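Local coordinates for major capsid protein P2 (Pseudoalteromonas phage pm2, PDB 2VVF), which forms the outer protein shell of the membrane-containing phage as a homotrimeric double jelly-roll major capsid protein, at residues Arg35-Thr40 with Gly126-Ala131; Glu50-Leu55 with Gly262-Asn267; Phe187-Thr192 with Gln240-Lys245; Tyr205-Tyr210 with Thr220-Leu225. All coordinates share one frame; numbering follows the deposited sequence.

How the contacts relate
Contacts 1 and 3 are antiparallel strand pairs, one in each jelly roll, on opposite sides of the chain's centre with their own centres about 43 Å apart. Contact 1 is a surface pairing held mostly by backbone bonds. Contact 3 is partly buried and adds hydrophobic and carboxylate contacts. Contact 2 is also near the surface, but it joins the two jelly rolls through an indole ring and charged groups. Contact 4 is buried and apolar, with no hydrogen bond between its segments. It touches contact 3, where Phe187 meets Phe223 and Leu244 meets Ile221. Contacts 2 and 4 reach the same sheet. Contacts 3 and 4 both reach the third subunit, contact 1 the second.

Contact 1 (Arg35-Thr40 with Gly126-Ala131); sequences RYSGVT and GPKLSA
Tyr36 and Leu129 face each other on one side of a pair of antiparallel strands. The tyrosine meets the leucine through its CB, which lies 3.4 Å from Leu129 CD2. Its ring leads away from the leucine because CG sits between the backbone N and the carbonyl carbon (chi1 63°). Leu129 does the reverse and brings its CD2 branch in toward the partner strand. Val39 CG1 approaches the same CD2 more loosely, and Val39 CB lies 4.3 Å from Pro127 CB. Phe118 and Ile120 of strand 114-120 also pack on Leu129.

These strands, 28-37 and 128-136, are neighbours in a sheet of the N-terminal jelly roll. Arg35 and Ser130 form a hydrogen-bonded pair. Arg35 N gives a 2.9 Å bond to Ser130 O, and Ser130 N answers to Arg35 O. Ser37 and Lys128 form the next such pair, but both of its bonds are weak. Past the strand end, Gly126 N donates to Gly38 O at 2.9 Å.

The other face carries Arg35, Ser37, Lys128 and Ser130. Ser130 OG lies 3.5 Å from Arg35 CB, and Ser37 OG lies 3.3 Å from Lys128 CB. The Arg35 chain bends at chi3 and carries its guanidinium away from Ser130, to a salt bridge with Asp202 of the second subunit.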
loop_
_atom_site.group_PDB
_atom_site.type_symbol
_atom_site.label_atom_id
_atom_site.label_comp_id
_atom_site.label_asym_id
_atom_site.label_seq_id
_atom_site.Cartn_x
_atom_site.Cartn_y
_atom_site.Cartn_z
ATOM N N ARG A 35 -22.161 -6.136 -13.221
ATOM C CA ARG A 35 -21.892 -5.688 -14.581
ATOM C C ARG A 35 -23.158 -5.069 -15.162
ATOM O O ARG A 35 -24.247 -5.621 -15.022
ATOM C CB ARG A 35 -21.430 -6.865 -15.447
ATOM C CG ARG A 35 -20.993 -6.476 -16.850
ATOM C CD ARG A 35 -20.386 -7.658 -17.587
ATOM N NE ARG A 35 -19.002 -7.908 -17.188
ATOM C CZ ARG A 35 -17.986 -7.099 -17.470
ATOM N NH1 ARG A 35 -18.193 -5.981 -18.150
ATOM N NH2 ARG A 35 -16.761 -7.408 -17.071
ATOM N N TYR A 36 -23.016 -3.910 -15.794
ATOM C CA TYR A 36 -24.159 -3.211 -16.366
ATOM C C TYR A 36 -23.874 -2.695 -17.770
ATOM O O TYR A 36 -22.737 -2.366 -18.110
ATOM C CB TYR A 36 -24.571 -2.043 -15.468
ATOM C CG TYR A 36 -23.500 -0.981 -15.327
ATOM C CD1 TYR A 36 -22.584 -1.023 -14.282
ATOM C CD2 TYR A 36 -23.390 0.049 -16.254
ATOM C CE1 TYR A 36 -21.594 -0.062 -14.157
ATOM C CE2 TYR A 36 -22.400 1.013 -16.139
ATOM C CZ TYR A 36 -21.506 0.954 -15.090
ATOM O OH TYR A 36 -20.526 1.913 -14.974
ATOM N N SER A 37 -24.926 -2.613 -18.576
ATOM C CA SER A 37 -24.827 -2.115 -19.941
ATOM C C SER A 37 -26.228 -1.763 -20.432
ATOM O O SER A 37 -27.213 -2.357 -19.993
ATOM C CB SER A 37 -24.178 -3.158 -20.855
ATOM O OG SER A 37 -25.136 -4.072 -21.359
ATOM N N GLY A 38 -26.316 -0.777 -21.319
ATOM C CA GLY A 38 -27.605 -0.337 -21.836
ATOM C C GLY A 38 -28.315 0.516 -20.787
ATOM O O GLY A 38 -29.515 0.776 -20.881
ATOM N N VAL A 39 -27.557 0.945 -19.783
ATOM C CA VAL A 39 -28.088 1.773 -18.707
ATOM C C VAL A 39 -26.940 2.450 -17.967
ATOM O O VAL A 39 -25.848 1.896 -17.864
ATOM C CB VAL A 39 -28.957 0.944 -17.734
ATOM C CG1 VAL A 39 -28.104 -0.074 -16.983
ATOM C CG2 VAL A 39 -29.681 1.855 -16.761
ATOM N N THR A 40 -27.192 3.651 -17.455
ATOM C CA THR A 40 -26.181 4.388 -16.708
ATOM C C THR A 40 -26.331 4.106 -15.216
ATOM O O THR A 40 -27.409 3.734 -14.752
ATOM C CB THR A 40 -26.237 5.901 -17.005
ATOM O OG1 THR A 40 -27.265 6.513 -16.216
ATOM C CG2 THR A 40 -26.516 6.148 -18.479
ATOM N N GLY A 126 -31.302 -0.094 -22.966
ATOM C CA GLY A 126 -31.550 -1.529 -23.067
ATOM C C GLY A 126 -30.812 -2.245 -21.940
ATOM O O GLY A 126 -29.877 -3.010 -22.177
ATOM N N PRO A 127 -31.237 -1.967 -20.711
ATOM C CA PRO A 127 -30.618 -2.527 -19.513
ATOM C C PRO A 127 -30.223 -3.999 -19.589
ATOM O O PRO A 127 -31.003 -4.850 -20.017
ATOM C CB PRO A 127 -31.686 -2.315 -18.435
ATOM C CG PRO A 127 -32.965 -2.229 -19.180
ATOM C CD PRO A 127 -32.630 -1.555 -20.472
ATOM N N LYS A 128 -29.003 -4.280 -19.139
ATOM C CA LYS A 128 -28.464 -5.634 -19.090
ATOM C C LYS A 128 -27.602 -5.713 -17.835
ATOM O O LYS A 128 -26.602 -5.007 -17.718
ATOM C CB LYS A 128 -27.607 -5.919 -20.327
ATOM C CG LYS A 128 -28.299 -6.759 -21.389
ATOM C CD LYS A 128 -27.733 -6.474 -22.770
ATOM C CE LYS A 128 -28.762 -6.743 -23.856
ATOM N NZ LYS A 128 -28.125 -6.947 -25.187
ATOM N N LEU A 129 -28.012 -6.537 -16.879
ATOM C CA LEU A 129 -27.280 -6.650 -15.625
ATOM C C LEU A 129 -27.018 -8.084 -15.188
ATOM O O LEU A 129 -27.906 -8.936 -15.228
ATOM C CB LEU A 129 -28.002 -5.890 -14.510
ATOM C CG LEU A 129 -28.405 -4.446 -14.812
ATOM C CD1 LEU A 129 -29.797 -4.158 -14.270
ATOM C CD2 LEU A 129 -27.389 -3.477 -14.229
ATOM N N SER A 130 -25.788 -8.332 -14.752
ATOM C CA SER A 130 -25.379 -9.641 -14.261
ATOM C C SER A 130 -24.494 -9.422 -13.040
ATOM O O SER A 130 -23.941 -8.337 -12.856
ATOM C CB SER A 130 -24.611 -10.408 -15.339
ATOM O OG SER A 130 -23.536 -9.636 -15.844
ATOM N N ALA A 131 -24.369 -10.443 -12.201
ATOM C CA ALA A 131 -23.568 -10.315 -10.993
ATOM C C ALA A 131 -22.672 -11.517 -10.721
ATOM O O ALA A 131 -23.031 -12.660 -11.012
ATOM C CB ALA A 131 -24.461 -10.034 -9.792
#

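Contact 2 (Glu50-Leu55 with Gly262-Asn267); sequences ELDGRL and GVWSRN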
loop_
_atom_site.group_PDB
_atom_site.type_symbol
_atom_site.label_atom_id
_atom_site.label_comp_id
_atom_site.label_asym_id
_atom_site.label_seq_id
_atom_site.Cartn_x
_atom_site.Cartn_y
_atom_site.Cartn_z
ATOM N N GLU A 50 -30.827 -5.208 1.702
ATOM C CA GLU A 50 -31.712 -5.647 2.774
ATOM C C GLU A 50 -31.376 -7.014 3.354
ATOM O O GLU A 50 -31.173 -7.984 2.624
ATOM C CB GLU A 50 -33.168 -5.621 2.311
ATOM C CG GLU A 50 -33.585 -4.314 1.657
ATOM C CD GLU A 50 -35.044 -4.309 1.258
ATOM O OE1 GLU A 50 -35.648 -5.400 1.200
ATOM O OE2 GLU A 50 -35.587 -3.213 1.007
ATOM N N LEU A 51 -31.345 -7.077 4.680
ATOM C CA LEU A 51 -31.082 -8.316 5.396
ATOM C C LEU A 51 -32.336 -8.665 6.187
ATOM O O LEU A 51 -32.703 -7.957 7.126
ATOM C CB LEU A 51 -29.904 -8.138 6.357
ATOM C CG LEU A 51 -28.560 -7.694 5.773
ATOM C CD1 LEU A 51 -27.427 -8.049 6.725
ATOM C CD2 LEU A 51 -28.329 -8.315 4.405
ATOM N N ASP A 52 -33.013 -9.735 5.783
ATOM C CA ASP A 52 -34.239 -10.157 6.451
ATOM C C ASP A 52 -35.353 -9.123 6.286
ATOM O O ASP A 52 -36.193 -8.957 7.169
ATOM C CB ASP A 52 -33.981 -10.432 7.936
ATOM C CG ASP A 52 -33.501 -11.847 8.194
ATOM O OD1 ASP A 52 -33.291 -12.592 7.214
ATOM O OD2 ASP A 52 -33.332 -12.218 9.375
ATOM N N GLY A 53 -35.349 -8.430 5.151
ATOM C CA GLY A 53 -36.368 -7.428 4.858
ATOM C C GLY A 53 -36.043 -6.040 5.404
ATOM O O GLY A 53 -36.702 -5.062 5.055
ATOM N N ARG A 54 -35.029 -5.952 6.261
ATOM C CA ARG A 54 -34.636 -4.676 6.852
ATOM C C ARG A 54 -33.536 -3.992 6.044
ATOM O O ARG A 54 -32.726 -4.655 5.398
ATOM C CB ARG A 54 -34.188 -4.874 8.300
ATOM C CG ARG A 54 -34.967 -5.950 9.043
ATOM C CD ARG A 54 -34.321 -6.282 10.374
ATOM N NE ARG A 54 -34.315 -5.134 11.275
ATOM C CZ ARG A 54 -35.376 -4.713 11.954
ATOM N NH1 ARG A 54 -36.535 -5.348 11.838
ATOM N NH2 ARG A 54 -35.279 -3.659 12.750
ATOM N N LEU A 55 -33.504 -2.665 6.094
ATOM C CA LEU A 55 -32.515 -1.899 5.344
ATOM C C LEU A 55 -31.155 -1.837 6.028
ATOM O O LEU A 55 -31.058 -1.517 7.213
ATOM C CB LEU A 55 -33.017 -0.480 5.074
ATOM C CG LEU A 55 -31.976 0.468 4.470
ATOM C CD1 LEU A 55 -31.825 0.222 2.975
ATOM C CD2 LEU A 55 -32.334 1.918 4.747
ATOM N N GLY A 262 -21.596 -1.244 12.895
ATOM C CA GLY A 262 -22.025 -1.954 14.090
ATOM C C GLY A 262 -22.380 -3.401 13.760
ATOM O O GLY A 262 -22.482 -3.769 12.598
ATOM N N VAL A 263 -22.540 -4.217 14.789
ATOM C CA VAL A 263 -22.917 -5.619 14.658
ATOM C C VAL A 263 -24.388 -5.638 14.291
ATOM O O VAL A 263 -25.246 -5.145 15.034
ATOM C CB VAL A 263 -22.661 -6.412 15.973
ATOM C CG1 VAL A 263 -23.158 -7.824 15.865
ATOM C CG2 VAL A 263 -21.188 -6.358 16.381
ATOM N N TRP A 264 -24.665 -6.184 13.117
ATOM C CA TRP A 264 -26.025 -6.258 12.630
ATOM C C TRP A 264 -26.932 -7.010 13.591
ATOM O O TRP A 264 -26.582 -8.076 14.100
ATOM C CB TRP A 264 -26.074 -6.895 11.244
ATOM C CG TRP A 264 -27.437 -6.834 10.624
ATOM C CD1 TRP A 264 -27.980 -5.785 9.939
ATOM C CD2 TRP A 264 -28.446 -7.852 10.664
ATOM N NE1 TRP A 264 -29.258 -6.094 9.536
ATOM C CE2 TRP A 264 -29.567 -7.357 9.967
ATOM C CE3 TRP A 264 -28.506 -9.138 11.213
ATOM C CZ2 TRP A 264 -30.734 -8.101 9.805
ATOM C CZ3 TRP A 264 -29.667 -9.875 11.051
ATOM C CH2 TRP A 264 -30.765 -9.354 10.354
ATOM N N SER A 265 -28.107 -6.440 13.830
ATOM C CA SER A 265 -29.091 -7.044 14.716
ATOM C C SER A 265 -30.452 -7.082 14.031
ATOM O O SER A 265 -30.849 -6.126 13.362
ATOM C CB SER A 265 -29.184 -6.268 16.031
ATOM O OG SER A 265 -30.201 -6.800 16.861
ATOM N N ARG A 266 -31.151 -8.202 14.199
ATOM C CA ARG A 266 -32.464 -8.405 13.599
ATOM C C ARG A 266 -33.451 -7.311 13.992
ATOM O O ARG A 266 -34.430 -7.064 13.287
ATOM C CB ARG A 266 -33.026 -9.770 14.000
ATOM C CG ARG A 266 -32.304 -10.951 13.379
ATOM C CD ARG A 266 -33.055 -12.249 13.641
ATOM N NE ARG A 266 -32.404 -13.399 13.018
ATOM C CZ ARG A 266 -31.993 -14.475 13.683
ATOM N NH1 ARG A 266 -31.413 -15.475 13.034
ATOM N NH2 ARG A 266 -32.160 -14.550 14.996
ATOM N N ASN A 267 -33.204 -6.674 15.132
ATOM C CA ASN A 267 -34.084 -5.615 15.610
ATOM C C ASN A 267 -33.288 -4.350 15.900
ATOM O O ASN A 267 -33.652 -3.563 16.776
ATOM C CB ASN A 267 -34.824 -6.064 16.872
ATOM C CG ASN A 267 -35.167 -7.541 16.853
ATOM O OD1 ASN A 267 -34.376 -8.372 16.403
ATOM N ND2 ASN A 267 -36.356 -7.877 17.342
#
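Leu51 and Trp264 make the apolar part of the contact. Leu51 CD1 sits over one face of the indole, 3.8 Å from the centroid of the five-membered ring and only 5° off its normal. This is a CH-pi contact. Leu51 CB adds a second touch, 3.5 Å from Trp264 CZ2. The indole reaches the leucine with CG anti to the backbone N of Trp264 (chi1 -173°). Leu144 and Leu111 also pack on both side chains.

The charged contacts are looser. Asp52 OD2 lies near the plane of the indole, at its edge, 4.0 Å from Trp264 CH2. The same oxygen makes a long salt bridge to Arg266 NE at 3.9 Å, with carboxylate and guanidinium planes only 12° apart. Both groups have closer partners nearby: Asp52 OD1 accepts from the backbone N atoms of Thr112 and Thr113, and Arg266 NH1 donates to Gly110 O. The exact position of the Arg54 guanidinium is doubtful; its NH2 makes a weak bond to Gly268 O.

The backbone supplies a type I' turn from Leu51 to Arg54. It links strands 44-51 and 54-59 of the N-terminal jelly roll. Segment 262-267 lies on strand 252-263 of the C-terminal one. Trp264 packs on Pro141, a calcium-site residue, and its side chain is about 7 Å from the bound calcium ion. The two jelly rolls therefore meet here chiefly through leucine-indole packing; the long ion pair probably contributes only a weak attraction.

Contact 3 (Phe187-Thr192 with Gln240-Lys245); sequences FQIDGT and QDLRLK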
loop_
_atom_site.group_PDB
_atom_site.type_symbol
_atom_site.label_atom_id
_atom_site.label_comp_id
_atom_site.label_asym_id
_atom_site.label_seq_id
_atom_site.Cartn_x
_atom_site.Cartn_y
_atom_site.Cartn_z
ATOM N N PHE A 187 -16.961 19.983 13.204
ATOM C CA PHE A 187 -17.626 18.861 13.848
ATOM C C PHE A 187 -17.327 18.835 15.339
ATOM O O PHE A 187 -16.176 18.947 15.752
ATOM C CB PHE A 187 -17.213 17.536 13.204
ATOM C CG PHE A 187 -17.835 16.331 13.849
ATOM C CD1 PHE A 187 -19.146 15.976 13.570
ATOM C CD2 PHE A 187 -17.114 15.560 14.749
ATOM C CE1 PHE A 187 -19.724 14.870 14.171
ATOM C CE2 PHE A 187 -17.685 14.454 15.352
ATOM C CZ PHE A 187 -18.992 14.107 15.062
ATOM N N GLN A 188 -18.370 18.691 16.148
ATOM C CA GLN A 188 -18.191 18.653 17.591
ATOM C C GLN A 188 -19.135 17.681 18.282
ATOM O O GLN A 188 -20.229 17.397 17.793
ATOM C CB GLN A 188 -18.332 20.049 18.194
ATOM C CG GLN A 188 -19.646 20.735 17.878
ATOM C CD GLN A 188 -19.814 22.035 18.637
ATOM O OE1 GLN A 188 -19.281 23.073 18.241
ATOM N NE2 GLN A 188 -20.547 21.981 19.743
ATOM N N ILE A 189 -18.691 17.168 19.422
ATOM C CA ILE A 189 -19.479 16.239 20.216
ATOM C C ILE A 189 -19.422 16.697 21.665
ATOM O O ILE A 189 -18.358 16.694 22.280
ATOM C CB ILE A 189 -18.961 14.793 20.074
ATOM C CG1 ILE A 189 -19.059 14.328 18.619
ATOM C CG2 ILE A 189 -19.738 13.855 20.988
ATOM C CD1 ILE A 189 -18.374 13.009 18.353
ATOM N N ASP A 190 -20.564 17.119 22.196
ATOM C CA ASP A 190 -20.632 17.590 23.574
ATOM C C ASP A 190 -19.747 18.816 23.788
ATOM O O ASP A 190 -19.018 18.903 24.778
ATOM C CB ASP A 190 -20.224 16.476 24.543
ATOM C CG ASP A 190 -21.247 15.359 24.613
ATOM O OD1 ASP A 190 -22.430 15.613 24.300
ATOM O OD2 ASP A 190 -20.871 14.229 24.986
ATOM N N GLY A 191 -19.812 19.757 22.852
ATOM C CA GLY A 191 -19.029 20.985 22.944
ATOM C C GLY A 191 -17.597 20.823 22.438
ATOM O O GLY A 191 -16.994 21.776 21.947
ATOM N N THR A 192 -17.053 19.617 22.568
ATOM C CA THR A 192 -15.688 19.344 22.127
ATOM C C THR A 192 -15.563 19.416 20.608
ATOM O O THR A 192 -16.249 18.696 19.883
ATOM C CB THR A 192 -15.177 18.000 22.667
ATOM O OG1 THR A 192 -15.104 18.056 24.096
ATOM C CG2 THR A 192 -13.800 17.690 22.102
ATOM N N GLN A 240 -24.335 13.870 24.537
ATOM C CA GLN A 240 -25.473 14.773 24.645
ATOM C C GLN A 240 -25.706 15.574 23.372
ATOM O O GLN A 240 -26.841 15.925 23.049
ATOM C CB GLN A 240 -25.288 15.725 25.828
ATOM C CG GLN A 240 -26.543 15.934 26.656
ATOM C CD GLN A 240 -26.866 14.739 27.529
ATOM O OE1 GLN A 240 -26.440 14.663 28.680
ATOM N NE2 GLN A 240 -27.612 13.788 26.977
ATOM N N ASP A 241 -24.628 15.872 22.655
ATOM C CA ASP A 241 -24.725 16.664 21.434
ATOM C C ASP A 241 -23.724 16.245 20.362
ATOM O O ASP A 241 -22.516 16.224 20.592
ATOM C CB ASP A 241 -24.565 18.154 21.753
ATOM C CG ASP A 241 -25.008 19.050 20.612
ATOM O OD1 ASP A 241 -26.213 19.046 20.280
ATOM O OD2 ASP A 241 -24.154 19.772 20.056
ATOM N N LEU A 242 -24.249 15.920 19.186
ATOM C CA LEU A 242 -23.442 15.547 18.030
ATOM C C LEU A 242 -23.813 16.587 16.978
ATOM O O LEU A 242 -24.876 16.505 16.358
ATOM C CB LEU A 242 -23.827 14.145 17.554
ATOM C CG LEU A 242 -22.869 13.396 16.626
ATOM C CD1 LEU A 242 -22.547 14.221 15.389
ATOM C CD2 LEU A 242 -21.604 12.991 17.360
ATOM N N ARG A 243 -22.973 17.607 16.836
ATOM C CA ARG A 243 -23.282 18.720 15.950
ATOM C C ARG A 243 -22.350 18.938 14.765
ATOM O O ARG A 243 -21.157 18.645 14.824
ATOM C CB ARG A 243 -23.400 20.005 16.769
ATOM C CG ARG A 243 -23.726 21.245 15.966
ATOM C CD ARG A 243 -24.082 22.386 16.898
ATOM N NE ARG A 243 -24.911 21.934 18.011
ATOM C CZ ARG A 243 -26.235 22.041 18.047
ATOM N NH1 ARG A 243 -26.883 22.594 17.032
ATOM N NH2 ARG A 243 -26.911 21.596 19.097
ATOM N N LEU A 244 -22.913 19.502 13.702
ATOM C CA LEU A 244 -22.175 19.810 12.486
ATOM C C LEU A 244 -22.469 21.261 12.114
ATOM O O LEU A 244 -23.626 21.639 11.943
ATOM C CB LEU A 244 -22.639 18.888 11.354
ATOM C CG LEU A 244 -21.619 18.384 10.332
ATOM C CD1 LEU A 244 -20.507 17.602 11.010
ATOM C CD2 LEU A 244 -22.317 17.522 9.289
ATOM N N LYS A 245 -21.424 22.078 12.018
ATOM C CA LYS A 245 -21.582 23.485 11.658
ATOM C C LYS A 245 -21.074 23.709 10.239
ATOM O O LYS A 245 -19.867 23.696 9.991
ATOM C CB LYS A 245 -20.834 24.385 12.640
ATOM C CG LYS A 245 -21.444 24.428 14.034
ATOM C CD LYS A 245 -20.837 25.544 14.870
ATOM C CE LYS A 245 -21.629 25.775 16.147
ATOM N NZ LYS A 245 -20.832 25.455 17.363
#
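Asp190 carries its CG anti to the carbonyl carbon and beside the backbone N (chi1 -70°), which brings OD1 up to the backbone at Gln240 and Asp241. Gln188 has its CG between the backbone N and the carbonyl carbon (chi1 56°), and its extended chain reaches Lys245.

Asp190 OD1 accepts two backbone bonds. Gln240 N reaches Asp190 OD1 at 2.6 Å on its syn lone pair, and Asp241 N reaches the same OD1 at 2.8 Å, nearly along the C-O bond. Asp190 N in turn donates to Asp241 O at 2.7 Å. The backbone N and the carboxylate of Asp190 are thus both bonded to the facing segment.

Asp190 lies in a type I' turn from Ile189 to Thr192, which connects strands 182-189 and 192-199. Strand 182-189 pairs antiparallel with strand 242-248 in a four-stranded sheet of the C-terminal jelly roll. Gln188 and Arg243 are a hydrogen-bonded pair, bonded in both directions. Their side chains run side by side. Arg243 turns its guanidinium to the carboxylate of Asp241, with NE to OD2 at 3.1 Å, and also forms a salt bridge with Glu160.

Lys245 NZ reaches Gln188 OE1 at 3.0 Å, from 49° above the plane of the amide carbonyl. On the other face, Leu244 CD1 lies in the plane of the Phe187 ring, at its edge, 3.3 Å from Phe187 CD1. Leu242 shares this face, but its close approach to Phe187 and Ile189 is doubtful in detail.

Contact 4 (Tyr205-Tyr210 with Thr220-Leu225); sequences YILEQY and TIDFML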
loop_
_atom_site.group_PDB
_atom_site.type_symbol
_atom_site.label_atom_id
_atom_site.label_comp_id
_atom_site.label_asym_id
_atom_site.label_seq_id
_atom_site.Cartn_x
_atom_site.Cartn_y
_atom_site.Cartn_z
ATOM N N TYR A 205 -7.101 18.512 1.541
ATOM C CA TYR A 205 -5.669 18.233 1.521
ATOM C C TYR A 205 -5.359 17.061 2.444
ATOM O O TYR A 205 -4.571 16.179 2.102
ATOM C CB TYR A 205 -4.868 19.471 1.940
ATOM C CG TYR A 205 -3.394 19.205 2.154
ATOM C CD1 TYR A 205 -2.527 19.071 1.077
ATOM C CD2 TYR A 205 -2.871 19.081 3.433
ATOM C CE1 TYR A 205 -1.180 18.820 1.269
ATOM C CE2 TYR A 205 -1.526 18.832 3.636
ATOM C CZ TYR A 205 -0.685 18.703 2.551
ATOM O OH TYR A 205 0.653 18.454 2.749
ATOM N N ILE A 206 -5.995 17.047 3.611
ATOM C CA ILE A 206 -5.796 15.966 4.570
ATOM C C ILE A 206 -6.327 14.655 3.996
ATOM O O ILE A 206 -5.712 13.601 4.162
ATOM C CB ILE A 206 -6.436 16.288 5.932
ATOM C CG1 ILE A 206 -5.832 17.569 6.514
ATOM C CG2 ILE A 206 -6.234 15.133 6.893
ATOM C CD1 ILE A 206 -6.631 18.158 7.659
ATOM N N LEU A 207 -7.464 14.729 3.310
ATOM C CA LEU A 207 -8.062 13.548 2.699
ATOM C C LEU A 207 -7.080 12.927 1.710
ATOM O O LEU A 207 -6.755 11.743 1.802
ATOM C CB LEU A 207 -9.363 13.916 1.978
ATOM C CG LEU A 207 -10.610 14.157 2.832
ATOM C CD1 LEU A 207 -11.729 14.731 1.978
ATOM C CD2 LEU A 207 -11.060 12.878 3.522
ATOM N N GLU A 208 -6.614 13.734 0.761
ATOM C CA GLU A 208 -5.663 13.274 -0.245
ATOM C C GLU A 208 -4.372 12.793 0.408
ATOM O O GLU A 208 -3.689 11.912 -0.111
ATOM C CB GLU A 208 -5.347 14.403 -1.229
ATOM C CG GLU A 208 -6.533 14.857 -2.059
ATOM C CD GLU A 208 -6.177 15.981 -3.011
ATOM O OE1 GLU A 208 -5.663 17.018 -2.543
ATOM O OE2 GLU A 208 -6.403 15.822 -4.228
ATOM N N GLN A 209 -4.042 13.387 1.551
ATOM C CA GLN A 209 -2.837 13.031 2.288
ATOM C C GLN A 209 -2.878 11.573 2.735
ATOM O O GLN A 209 -1.843 10.974 3.035
ATOM C CB GLN A 209 -2.683 13.944 3.505
ATOM C CG GLN A 209 -1.269 14.049 4.039
ATOM C CD GLN A 209 -1.215 14.755 5.379
ATOM O OE1 GLN A 209 -1.366 14.134 6.429
ATOM N NE2 GLN A 209 -1.026 16.068 5.347
ATOM N N TYR A 210 -4.081 11.006 2.780
ATOM C CA TYR A 210 -4.253 9.622 3.207
ATOM C C TYR A 210 -4.672 8.674 2.084
ATOM O O TYR A 210 -5.231 7.607 2.337
ATOM C CB TYR A 210 -5.202 9.532 4.404
ATOM C CG TYR A 210 -4.602 10.104 5.664
ATOM C CD1 TYR A 210 -3.853 9.309 6.521
ATOM C CD2 TYR A 210 -4.715 11.457 5.957
ATOM C CE1 TYR A 210 -3.271 9.834 7.658
ATOM C CE2 TYR A 210 -4.134 11.993 7.090
ATOM C CZ TYR A 210 -3.414 11.176 7.938
ATOM O OH TYR A 210 -2.836 11.703 9.068
ATOM N N THR A 220 -16.147 15.703 2.671
ATOM C CA THR A 220 -16.029 14.455 3.409
ATOM C C THR A 220 -15.309 14.594 4.743
ATOM O O THR A 220 -14.207 15.144 4.818
ATOM C CB THR A 220 -15.381 13.354 2.545
ATOM O OG1 THR A 220 -16.261 13.004 1.469
ATOM C CG2 THR A 220 -15.086 12.119 3.383
ATOM N N ILE A 221 -15.937 14.070 5.790
ATOM C CA ILE A 221 -15.350 14.062 7.123
ATOM C C ILE A 221 -15.003 12.616 7.450
ATOM O O ILE A 221 -15.816 11.882 8.011
ATOM C CB ILE A 221 -16.299 14.663 8.170
ATOM C CG1 ILE A 221 -16.428 16.174 7.967
ATOM C CG2 ILE A 221 -15.805 14.350 9.577
ATOM C CD1 ILE A 221 -17.466 16.821 8.856
ATOM N N ASP A 222 -13.807 12.205 7.040
ATOM C CA ASP A 222 -13.333 10.841 7.242
ATOM C C ASP A 222 -12.793 10.637 8.654
ATOM O O ASP A 222 -11.810 11.267 9.046
ATOM C CB ASP A 222 -12.244 10.520 6.217
ATOM C CG ASP A 222 -12.188 9.052 5.865
ATOM O OD1 ASP A 222 -12.448 8.213 6.754
ATOM O OD2 ASP A 222 -11.865 8.737 4.700
ATOM N N PHE A 223 -13.435 9.751 9.409
ATOM C CA PHE A 223 -13.015 9.462 10.779
ATOM C C PHE A 223 -12.117 8.230 10.835
ATOM O O PHE A 223 -11.716 7.795 11.913
ATOM C CB PHE A 223 -14.233 9.254 11.684
ATOM C CG PHE A 223 -15.092 10.475 11.844
ATOM C CD1 PHE A 223 -14.609 11.600 12.494
ATOM C CD2 PHE A 223 -16.391 10.491 11.365
ATOM C CE1 PHE A 223 -15.404 12.725 12.645
ATOM C CE2 PHE A 223 -17.190 11.611 11.516
ATOM C CZ PHE A 223 -16.695 12.729 12.156
ATOM N N MET A 224 -11.814 7.666 9.670
ATOM C CA MET A 224 -10.969 6.477 9.589
ATOM C C MET A 224 -9.867 6.653 8.553
ATOM O O MET A 224 -9.550 5.725 7.806
ATOM C CB MET A 224 -11.811 5.246 9.240
ATOM C CG MET A 224 -12.748 4.796 10.347
ATOM S SD MET A 224 -13.302 3.096 10.130
ATOM C CE MET A 224 -13.720 3.096 8.385
ATOM N N LEU A 225 -9.284 7.847 8.511
ATOM C CA LEU A 225 -8.229 8.162 7.554
ATOM C C LEU A 225 -7.037 7.202 7.615
ATOM O O LEU A 225 -6.441 6.873 6.587
ATOM C CB LEU A 225 -7.769 9.613 7.721
ATOM C CG LEU A 225 -8.723 10.679 7.171
ATOM C CD1 LEU A 225 -8.385 12.054 7.728
ATOM C CD2 LEU A 225 -8.702 10.692 5.649
#
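Helix 200-209 of the C-terminal jelly roll packs here against the end of strand 218-222 and the loop that follows it. Leu225 carries much of the contact. Its CB lies over one face of the Tyr210 ring, 4.0 Å from the centroid and 18° off the normal, in a CH-pi contact. Tyr210 CG lies anti to the carbonyl carbon (chi1 -70°), which presents this face to the leucine. The branches of Leu225 then divide: CD1 meets Ile206 CG2 at 3.8 Å, and CD2 meets Leu207 CD2 at 3.9 Å.

Leu207 reaches from the helix to the strand. Its CD1 touches Thr220 CB at 3.9 Å, and its CD2 touches Asp222 CB at 3.8 Å. The polar ends of these two strand residues have other partners. Thr220 OG1 is hydrogen-bonded to His176 ND1. Asp222 OD1 accepts from Met224 N at 3.0 Å, forming an Asx turn where strand gives way to loop.

Phe4 of the third subunit also packs on Ile206 and Leu225. The segments meet mainly by apolar packing, with no hydrogen bond between them. Polar links run outward instead: Asp222 OD2 to Arg71 of helix 63-71, in a salt bridge, and Tyr210 OH to Arg2 and Gln134 of the third subunit.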